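Local coordinates for protein type 3 secretion system pilotin (Salmonella typhimurium, PDB 6XFJ) that acts as the pilot lipoprotein that localises the secretin InvG to the outer membrane during assembly of the type III secretion system, at residues L31-E36 / E48-E53; K56-P61 / Y69-A74. All blocks are in the same frame, centred on the assembly; numbering follows the deposited sequence.

Contact 1 of 2, residues L31-E36 / E48-E53; sequences LTFFQE and EQLMTE. With CD (cadmium ion), chain P.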
ATOM      1  N   LEU B  31      11.270   2.746  -2.091  1.00 11.19           N
ATOM      2  CA  LEU B  31      12.578   2.919  -2.764  1.00 12.09           C
ATOM      3  C   LEU B  31      12.366   3.747  -4.040  1.00 12.74           C
ATOM      4  O   LEU B  31      13.183   4.670  -4.302  1.00 13.69           O
ATOM      5  CB  LEU B  31      13.198   1.554  -3.051  1.00 13.36           C
ATOM      6  CG  LEU B  31      14.570   1.641  -3.689  1.00 16.12           C
ATOM      7  CD1 LEU B  31      15.566   2.361  -2.822  1.00 16.82           C
ATOM      8  CD2 LEU B  31      15.100   0.258  -3.992  1.00 17.39           C
ATOM      9  N   THR B  32      11.331   3.459  -4.834  1.00 13.25           N
ATOM     10  CA  THR B  32      11.048   4.242  -6.060  1.00 15.17           C
ATOM     11  C   THR B  32      10.920   5.722  -5.716  1.00 13.55           C
ATOM     12  O   THR B  32      11.549   6.588  -6.348  1.00 13.46           O
ATOM     13  CB  THR B  32       9.790   3.742  -6.771  1.00 14.02           C
ATOM     14  OG1 THR B  32      10.044   2.389  -7.165  1.00 15.98           O
ATOM     15  CG2 THR B  32       9.457   4.546  -8.015  1.00 17.07           C
ATOM     16  N   PHE B  33      10.137   6.031  -4.695  1.00 13.02           N
ATOM     17  CA  PHE B  33       9.896   7.434  -4.315  1.00 12.19           C
ATOM     18  C   PHE B  33      11.235   8.103  -3.992  1.00 12.22           C
ATOM     19  O   PHE B  33      11.514   9.187  -4.498  1.00 11.82           O
ATOM     20  CB  PHE B  33       8.970   7.493  -3.090  1.00 11.03           C
ATOM     21  CG  PHE B  33       8.875   8.905  -2.598  1.00 10.59           C
ATOM     22  CD1 PHE B  33       8.007   9.803  -3.184  1.00 11.47           C
ATOM     23  CD2 PHE B  33       9.767   9.373  -1.643  1.00 10.77           C
ATOM     24  CE1 PHE B  33       7.988  11.127  -2.767  1.00 12.16           C
ATOM     25  CE2 PHE B  33       9.723  10.694  -1.201  1.00 10.26           C
ATOM     26  CZ  PHE B  33       8.850  11.553  -1.790  1.00 11.20           C
ATOM     27  N   PHE B  34      12.079   7.472  -3.173  1.00 11.37           N
ATOM     28  CA  PHE B  34      13.339   8.125  -2.729  1.00 11.62           C
ATOM     29  C   PHE B  34      14.335   8.226  -3.880  1.00 13.27           C
ATOM     30  O   PHE B  34      14.993   9.235  -3.980  1.00 14.30           O
ATOM     31  CB  PHE B  34      13.884   7.451  -1.474  1.00 11.38           C
ATOM     32  CG  PHE B  34      13.089   7.892  -0.274  1.00 10.57           C
ATOM     33  CD1 PHE B  34      13.174   9.198   0.188  1.00 10.34           C
ATOM     34  CD2 PHE B  34      12.184   7.037   0.331  1.00  9.79           C
ATOM     35  CE1 PHE B  34      12.415   9.627   1.275  1.00 10.78           C
ATOM     36  CE2 PHE B  34      11.405   7.490   1.373  1.00 10.64           C
ATOM     37  CZ  PHE B  34      11.515   8.772   1.825  1.00 11.05           C
ATOM     38  N   GLN B  35      14.334   7.246  -4.782  1.00 14.62           N
ATOM     39  CA  GLN B  35      15.221   7.328  -5.975  1.00 17.32           C
ATOM     40  C   GLN B  35      14.810   8.526  -6.835  1.00 15.28           C
ATOM     41  O   GLN B  35      15.707   9.148  -7.442  1.00 17.58           O
ATOM     42  CB  GLN B  35      15.218   6.017  -6.761  1.00 18.44           C
ATOM     43  CG  GLN B  35      15.879   4.897  -5.972  1.00 19.96           C
ATOM     44  CD  GLN B  35      15.745   3.550  -6.647  1.00 22.61           C
ATOM     45  OE1 GLN B  35      14.789   3.301  -7.381  1.00 28.32           O
ATOM     46  NE2 GLN B  35      16.696   2.654  -6.396  1.00 26.18           N
ATOM     47  N   GLU B  36      13.511   8.829  -6.905  1.00 15.34           N
ATOM     48  CA  GLU B  36      12.928   9.938  -7.722  1.00 15.64           C
ATOM     49  C   GLU B  36      13.126  11.288  -6.990  1.00 14.61           C
ATOM     50  O   GLU B  36      12.890  12.320  -7.613  1.00 16.94           O
ATOM     51  CB  GLU B  36      11.423   9.714  -7.969  1.00 16.53           C
ATOM     52  CG  GLU B  36      11.064   8.659  -8.988  1.00 18.37           C
ATOM     53  CD  GLU B  36       9.573   8.350  -9.028  1.00 19.91           C
ATOM     54  OE1 GLU B  36       8.834   8.929  -8.179  1.00 25.65           O
ATOM     55  OE2 GLU B  36       9.137   7.554  -9.922  1.00 24.89           O
ATOM     56  N   GLU B  48      13.155  15.027   7.700  1.00 11.88           N
ATOM     57  CA  GLU B  48      12.381  15.135   8.954  1.00 12.49           C
ATOM     58  C   GLU B  48      11.052  15.780   8.594  1.00 10.72           C
ATOM     59  O   GLU B  48       9.985  15.332   9.113  1.00 11.37           O
ATOM     60  CB  GLU B  48      13.081  16.014   9.987  1.00 13.82           C
ATOM     61  CG  GLU B  48      14.310  15.427  10.666  1.00 15.58           C
ATOM     62  CD  GLU B  48      15.079  16.380  11.587  1.00 16.36           C
ATOM     63  OE1 GLU B  48      14.563  17.484  11.870  1.00 20.00           O
ATOM     64  OE2 GLU B  48      16.145  15.976  12.054  1.00 20.62           O
ATOM     65  N   GLN B  49      11.073  16.846   7.810  1.00 10.32           N
ATOM     66  CA  GLN B  49       9.857  17.527   7.381  1.00 11.10           C
ATOM     67  C   GLN B  49       8.981  16.557   6.598  1.00 10.49           C
ATOM     68  O   GLN B  49       7.779  16.568   6.798  1.00  9.98           O
ATOM     69  CB  GLN B  49      10.116  18.811   6.615  1.00 13.89           C
ATOM     70  CG  GLN B  49      10.755  19.902   7.459  1.00 17.05           C
ATOM     71  CD  GLN B  49      10.973  21.147   6.630  1.00 25.13           C
ATOM     72  OE1 GLN B  49      10.222  21.440   5.706  1.00 31.43           O
ATOM     73  NE2 GLN B  49      12.008  21.903   6.956  1.00 32.47           N
ATOM     74  N   LEU B  50       9.565  15.778   5.688  1.00 10.14           N
ATOM     75  CA  LEU B  50       8.750  14.826   4.925  1.00 10.05           C
ATOM     76  C   LEU B  50       8.096  13.785   5.837  1.00 10.01           C
ATOM     77  O   LEU B  50       6.931  13.486   5.642  1.00 10.48           O
ATOM     78  CB  LEU B  50       9.637  14.152   3.880  1.00  9.87           C
ATOM     79  CG  LEU B  50       8.884  13.162   3.015  1.00  9.96           C
ATOM     80  CD1 LEU B  50       7.992  13.890   2.058  1.00 10.79           C
ATOM     81  CD2 LEU B  50       9.923  12.329   2.268  1.00 10.63           C
ATOM     82  N   MET B  51       8.860  13.210   6.772  1.00  9.47           N
ATOM     83  CA  MET B  51       8.311  12.193   7.686  1.00 10.49           C
ATOM     84  C   MET B  51       7.173  12.818   8.543  1.00 10.77           C
ATOM     85  O   MET B  51       6.147  12.159   8.769  1.00 10.53           O
ATOM     86  CB  MET B  51       9.385  11.560   8.576  1.00 12.27           C
ATOM     87  CG  MET B  51      10.337  10.674   7.823  1.00 13.80           C
ATOM     88  SD  MET B  51       9.530   9.287   6.969  1.00 13.97           S
ATOM     89  CE  MET B  51       9.290   9.972   5.319  1.00 11.89           C
ATOM     90  N   THR B  52       7.295  14.062   9.013  1.00 11.82           N
ATOM     91  CA  THR B  52       6.175  14.725   9.732  1.00 13.04           C
ATOM     92  C   THR B  52       4.950  14.816   8.810  1.00 12.21           C
ATOM     93  O   THR B  52       3.813  14.442   9.266  1.00 12.02           O
ATOM     94  CB  THR B  52       6.584  16.129  10.170  1.00 13.82           C
ATOM     95  OG1 THR B  52       7.665  15.930  11.081  1.00 15.91           O
ATOM     96  CG2 THR B  52       5.461  16.911  10.813  1.00 15.39           C
ATOM     97  N   GLU B  53       5.136  15.261   7.553  1.00 10.69           N
ATOM     98  CA  GLU B  53       3.962  15.435   6.659  1.00 11.07           C
ATOM     99  C   GLU B  53       3.388  14.056   6.347  1.00  9.57           C
ATOM    100  O   GLU B  53       2.177  13.918   6.261  1.00  9.79           O
ATOM    101  CB  GLU B  53       4.305  16.184   5.380  1.00 13.86           C
ATOM    102  CG  GLU B  53       4.489  17.656   5.453  1.00 18.59           C
ATOM    103  CD  GLU B  53       3.352  18.397   6.121  1.00 20.21           C
ATOM    104  OE1 GLU B  53       2.176  18.237   5.732  1.00 24.14           O
ATOM    105  OE2 GLU B  53       3.651  19.143   7.017  1.00 36.50           O
TER
HETATM  106 CD    CD P 203      16.478  17.972  13.173  0.81 16.54          CD
HETATM  107  O   HOH W   1      15.513  16.777  14.982  1.00 33.23           O

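Contact 2 of 2, residues K56-P61 / Y69-A74; sequences KVLLEP and YQTLLA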
ATOM      1  N   LYS B  56       1.283  12.817   9.115  1.00 11.53           N
ATOM      2  CA  LYS B  56      -0.032  13.500   9.089  1.00 10.59           C
ATOM      3  C   LYS B  56      -0.925  12.927   7.990  1.00 10.42           C
ATOM      4  O   LYS B  56      -2.129  12.742   8.206  1.00 11.36           O
ATOM      5  CB  LYS B  56       0.135  14.989   8.902  1.00 10.58           C
ATOM      6  CG  LYS B  56       0.696  15.697  10.128  1.00 13.29           C
ATOM      7  CD  LYS B  56       0.553  17.175  10.061  1.00 16.50           C
ATOM      8  CE  LYS B  56       1.553  17.767   9.140  1.00 17.13           C
ATOM      9  NZ  LYS B  56       1.257  19.200   8.887  1.00 20.35           N
ATOM     10  N   VAL B  57      -0.368  12.686   6.804  1.00 10.53           N
ATOM     11  CA  VAL B  57      -1.185  12.147   5.701  1.00 10.63           C
ATOM     12  C   VAL B  57      -1.794  10.818   6.149  1.00 12.22           C
ATOM     13  O   VAL B  57      -2.968  10.543   5.876  1.00 11.81           O
ATOM     14  CB  VAL B  57      -0.314  11.941   4.446  1.00 11.60           C
ATOM     15  CG1 VAL B  57      -1.001  11.068   3.406  1.00 13.46           C
ATOM     16  CG2 VAL B  57       0.108  13.274   3.844  1.00 12.58           C
ATOM     17  N   LEU B  58      -1.017   9.999   6.806  1.00 12.74           N
ATOM     18  CA  LEU B  58      -1.496   8.655   7.150  1.00 11.68           C
ATOM     19  C   LEU B  58      -2.589   8.690   8.218  1.00 10.62           C
ATOM     20  O   LEU B  58      -3.275   7.687   8.380  1.00 12.20           O
ATOM     21  CB  LEU B  58      -0.337   7.773   7.562  1.00 10.81           C
ATOM     22  CG  LEU B  58       0.662   7.461   6.449  1.00 10.08           C
ATOM     23  CD1 LEU B  58       1.758   6.602   7.060  1.00 11.41           C
ATOM     24  CD2 LEU B  58       0.024   6.772   5.229  1.00 11.22           C
ATOM     25  N   LEU B  59      -2.793   9.814   8.890  1.00 11.21           N
ATOM     26  CA  LEU B  59      -3.873   9.950   9.905  1.00 13.23           C
ATOM     27  C   LEU B  59      -5.196  10.265   9.214  1.00 14.18           C
ATOM     28  O   LEU B  59      -6.258  10.143   9.839  1.00 16.56           O
ATOM     29  CB  LEU B  59      -3.518  11.059  10.894  1.00 13.06           C
ATOM     30  CG  LEU B  59      -2.541  10.642  11.978  1.00 12.73           C
ATOM     31  CD1 LEU B  59      -2.055  11.871  12.755  1.00 13.74           C
ATOM     32  CD2 LEU B  59      -3.194   9.690  12.946  1.00 16.40           C
ATOM     33  N   GLU B  60      -5.172  10.728   7.974  1.00 15.99           N
ATOM     34  CA  GLU B  60      -6.373  11.232   7.297  1.00 17.61           C
ATOM     35  C   GLU B  60      -7.231  10.088   6.797  1.00 15.39           C
ATOM     36  O   GLU B  60      -6.736   9.267   6.049  1.00 16.25           O
ATOM     37  CB  GLU B  60      -5.986  12.231   6.243  1.00 17.00           C
ATOM     38  CG  GLU B  60      -5.209  13.337   6.884  1.00 20.58           C
ATOM     39  CD  GLU B  60      -4.807  14.432   5.941  1.00 26.06           C
ATOM     40  OE1 GLU B  60      -4.881  14.158   4.736  1.00 28.34           O
ATOM     41  OE2 GLU B  60      -4.411  15.536   6.435  1.00 26.79           O
ATOM     42  N   PRO B  61      -8.541  10.057   7.109  1.00 18.13           N
ATOM     43  CA  PRO B  61      -9.362   9.007   6.524  1.00 18.34           C
ATOM     44  C   PRO B  61      -9.379   9.113   4.984  1.00 17.00           C
ATOM     45  O   PRO B  61      -9.495   8.075   4.359  1.00 17.94           O
ATOM     46  CB  PRO B  61     -10.723   9.169   7.184  1.00 20.90           C
ATOM     47  CG  PRO B  61     -10.679  10.472   7.884  1.00 23.16           C
ATOM     48  CD  PRO B  61      -9.257  10.902   8.062  1.00 21.98           C
ATOM     49  N   TYR B  69       3.565   4.796  -1.926  1.00  8.87           N
ATOM     50  CA  TYR B  69       4.076   5.714  -2.947  1.00  8.92           C
ATOM     51  C   TYR B  69       3.200   6.976  -2.952  1.00  9.13           C
ATOM     52  O   TYR B  69       3.693   8.090  -3.000  1.00  9.59           O
ATOM     53  CB  TYR B  69       4.107   5.023  -4.324  1.00 10.47           C
ATOM     54  CG  TYR B  69       4.682   5.939  -5.369  1.00  9.89           C
ATOM     55  CD1 TYR B  69       6.055   6.046  -5.587  1.00 10.08           C
ATOM     56  CD2 TYR B  69       3.852   6.751  -6.112  1.00 11.02           C
ATOM     57  CE1 TYR B  69       6.594   6.968  -6.449  1.00 11.87           C
ATOM     58  CE2 TYR B  69       4.402   7.640  -7.040  1.00 13.84           C
ATOM     59  CZ  TYR B  69       5.773   7.759  -7.210  1.00 13.55           C
ATOM     60  OH  TYR B  69       6.287   8.625  -8.128  1.00 21.09           O
ATOM     61  N   GLN B  70       1.899   6.765  -3.017  1.00  9.55           N
ATOM     62  CA  GLN B  70       0.920   7.878  -3.157  1.00  9.14           C
ATOM     63  C   GLN B  70       0.969   8.782  -1.909  1.00  7.97           C
ATOM     64  O   GLN B  70       0.867   9.978  -2.051  1.00  8.26           O
ATOM     65  CB  GLN B  70      -0.482   7.320  -3.293  1.00 10.15           C
ATOM     66  CG  GLN B  70      -0.658   6.615  -4.641  1.00  9.95           C
ATOM     67  CD  GLN B  70      -1.737   5.567  -4.693  1.00 12.16           C
ATOM     68  OE1 GLN B  70      -2.461   5.344  -3.737  1.00 10.28           O
ATOM     69  NE2 GLN B  70      -1.834   4.836  -5.825  1.00 14.71           N
ATOM     70  N   THR B  71       1.178   8.183  -0.739  1.00  8.81           N
ATOM     71  CA  THR B  71       1.202   9.011   0.490  1.00  7.91           C
ATOM     72  C   THR B  71       2.533   9.706   0.690  1.00  8.29           C
ATOM     73  O   THR B  71       2.539  10.836   1.183  1.00  8.40           O
ATOM     74  CB  THR B  71       0.758   8.190   1.674  1.00  8.80           C
ATOM     75  OG1 THR B  71       1.539   7.030   1.804  1.00  9.15           O
ATOM     76  CG2 THR B  71      -0.711   7.834   1.558  1.00  9.88           C
ATOM     77  N   LEU B  72       3.653   9.113   0.338  1.00  8.44           N
ATOM     78  CA  LEU B  72       4.944   9.848   0.291  1.00  8.55           C
ATOM     79  C   LEU B  72       4.839  11.025  -0.678  1.00  8.41           C
ATOM     80  O   LEU B  72       5.307  12.105  -0.414  1.00  8.96           O
ATOM     81  CB  LEU B  72       6.100   8.912  -0.045  1.00  8.43           C
ATOM     82  CG  LEU B  72       6.545   7.954   1.044  1.00  9.05           C
ATOM     83  CD1 LEU B  72       7.440   6.879   0.513  1.00  9.40           C
ATOM     84  CD2 LEU B  72       7.253   8.715   2.188  1.00  8.76           C
ATOM     85  N   LEU B  73       4.264  10.750  -1.856  1.00  8.66           N
ATOM     86  CA  LEU B  73       4.182  11.802  -2.888  1.00  9.38           C
ATOM     87  C   LEU B  73       3.269  12.936  -2.377  1.00  8.14           C
ATOM     88  O   LEU B  73       3.601  14.081  -2.544  1.00  9.68           O
ATOM     89  CB  LEU B  73       3.665  11.201  -4.187  1.00 10.48           C
ATOM     90  CG  LEU B  73       3.794  12.083  -5.423  1.00 13.78           C
ATOM     91  CD1 LEU B  73       5.225  12.382  -5.772  1.00 17.37           C
ATOM     92  CD2 LEU B  73       3.125  11.420  -6.596  1.00 13.38           C
ATOM     93  N   ALA B  74       2.136  12.579  -1.761  1.00  8.74           N
ATOM     94  CA  ALA B  74       1.261  13.597  -1.128  1.00  8.93           C
ATOM     95  C   ALA B  74       2.014  14.418  -0.071  1.00  9.16           C
ATOM     96  O   ALA B  74       1.869  15.644  -0.063  1.00 11.17           O
ATOM     97  CB  ALA B  74       0.037  12.966  -0.544  1.00 11.02           C
TER

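Contact 1 of 2, residues L31-E36 / E48-E53
Phe33 and Phe34 meet Leu50 from the opposite direction, and one methyl group receives both rings: Leu50 CD2 lies 3.8 Å from Phe33 CE2 and 3.8 Å from Phe34 CE1. The methyl meets far ring atoms, obliquely to both rings. The rings are also set against each other: Phe33 CD2 stands 3.7 Å above the plane of the Phe34 ring, over its centre, while Phe34 CD2 lies at the edge of Phe33 and in its plane. Different first torsions bring these consecutive residues together, Phe33 with CG anti to the backbone N (173°) and Phe34 with CG anti to the carbonyl carbon (-77°). Met51 adds a looser touch, its CE 4.3 Å from Phe34 CZ, near the ring plane and at its edge. The segment axes approach no closer than 14.4 Å, at 140° between directions, which explains why only side-chain ends meet and just 116 Å² is buried. Away from these apolar side chains, Glu48 holds a cadmium ion with both carboxylate oxygens, OE1 at 2.4 Å and OE2 at 2.3 Å; Glu45 binds it too. Between helices 25-36 and 44-59, Tyr40 of helix 39-42 touches Phe33, Phe34 and Leu50, while helix 68-80 brings Leu72 to Phe33 and Ala75 to Leu50.

Contact 2 of 2, residues K56-P61 / Y69-A74
Thr71 OG1, whose nearest neighbour across the contact is the methyl Leu58 CD2 at 3.8 Å, has its polar partners one turn back in its own chain: it is hydrogen-bonded to Ser67 O and, weakly, to Ile68 O. The hydroxyl of a buried residue is thus satisfied at the beginning of helix 68-80 without any bond to the facing segment. A first torsion of 55° sets OG1 between the backbone N and the carbonyl carbon and leaves CG2 anti to that carbon, where the methyl meets valine. Val57 CG1 is 3.7 Å from Thr71 CG2, the closest approach between the segments; the two side chains cross obliquely. Leu58 comes in at about a right angle to Thr71, and its CD2 touches both branches, lying 3.9 Å from Thr71 CG2. The contact joins two consecutive helices of an all-helical chain, the C-terminal part of the InvH lipoprotein, across the linker that leads from helix 44-59 into helix 68-80. The backbones come close here, with the CA atoms of Val57 and Thr71 6.5 Å apart. One turn beyond Thr71, Ala74 presents CB on the same side, 4.4 Å from Val57 CG2 and nearly as close to Val57 CG1, and the contact buries 162 Å² in all. From the linker Ser63 packs on Val57 and Leu66 on Thr71, while Phe54 of helix 44-59 adds a further touch on Thr71. At the subunit boundary Tyr23 of the second subunit packs on Leu58, and Gln70 OE1 is hydrogen-bonded to Gln70 NE2 of that subunit.

Contact 1 and contact 2 follow one another along the chain, share helix 44-59 and have centres 11 Å apart. Direct touches join them: Glu36 OE1 lies 2.6 Å from Tyr69 OH, a probable hydrogen bond between helices 25-36 and 68-80. The side chain of Leu72, which points away from segment 56-61, ties helix 68-80 to contact 1 by packing its CD2 3.9 Å from Met51 CE, and Phe33 CE1 lies 3.7 Å from the backbone Leu72 O. Cadmium is bound directly only in contact 1, through Glu48; in contact 2 the Leu58 side chain stays about 12 Å from a cadmium ion. Both contacts also touch the second subunit, placing them beside the dimer interface.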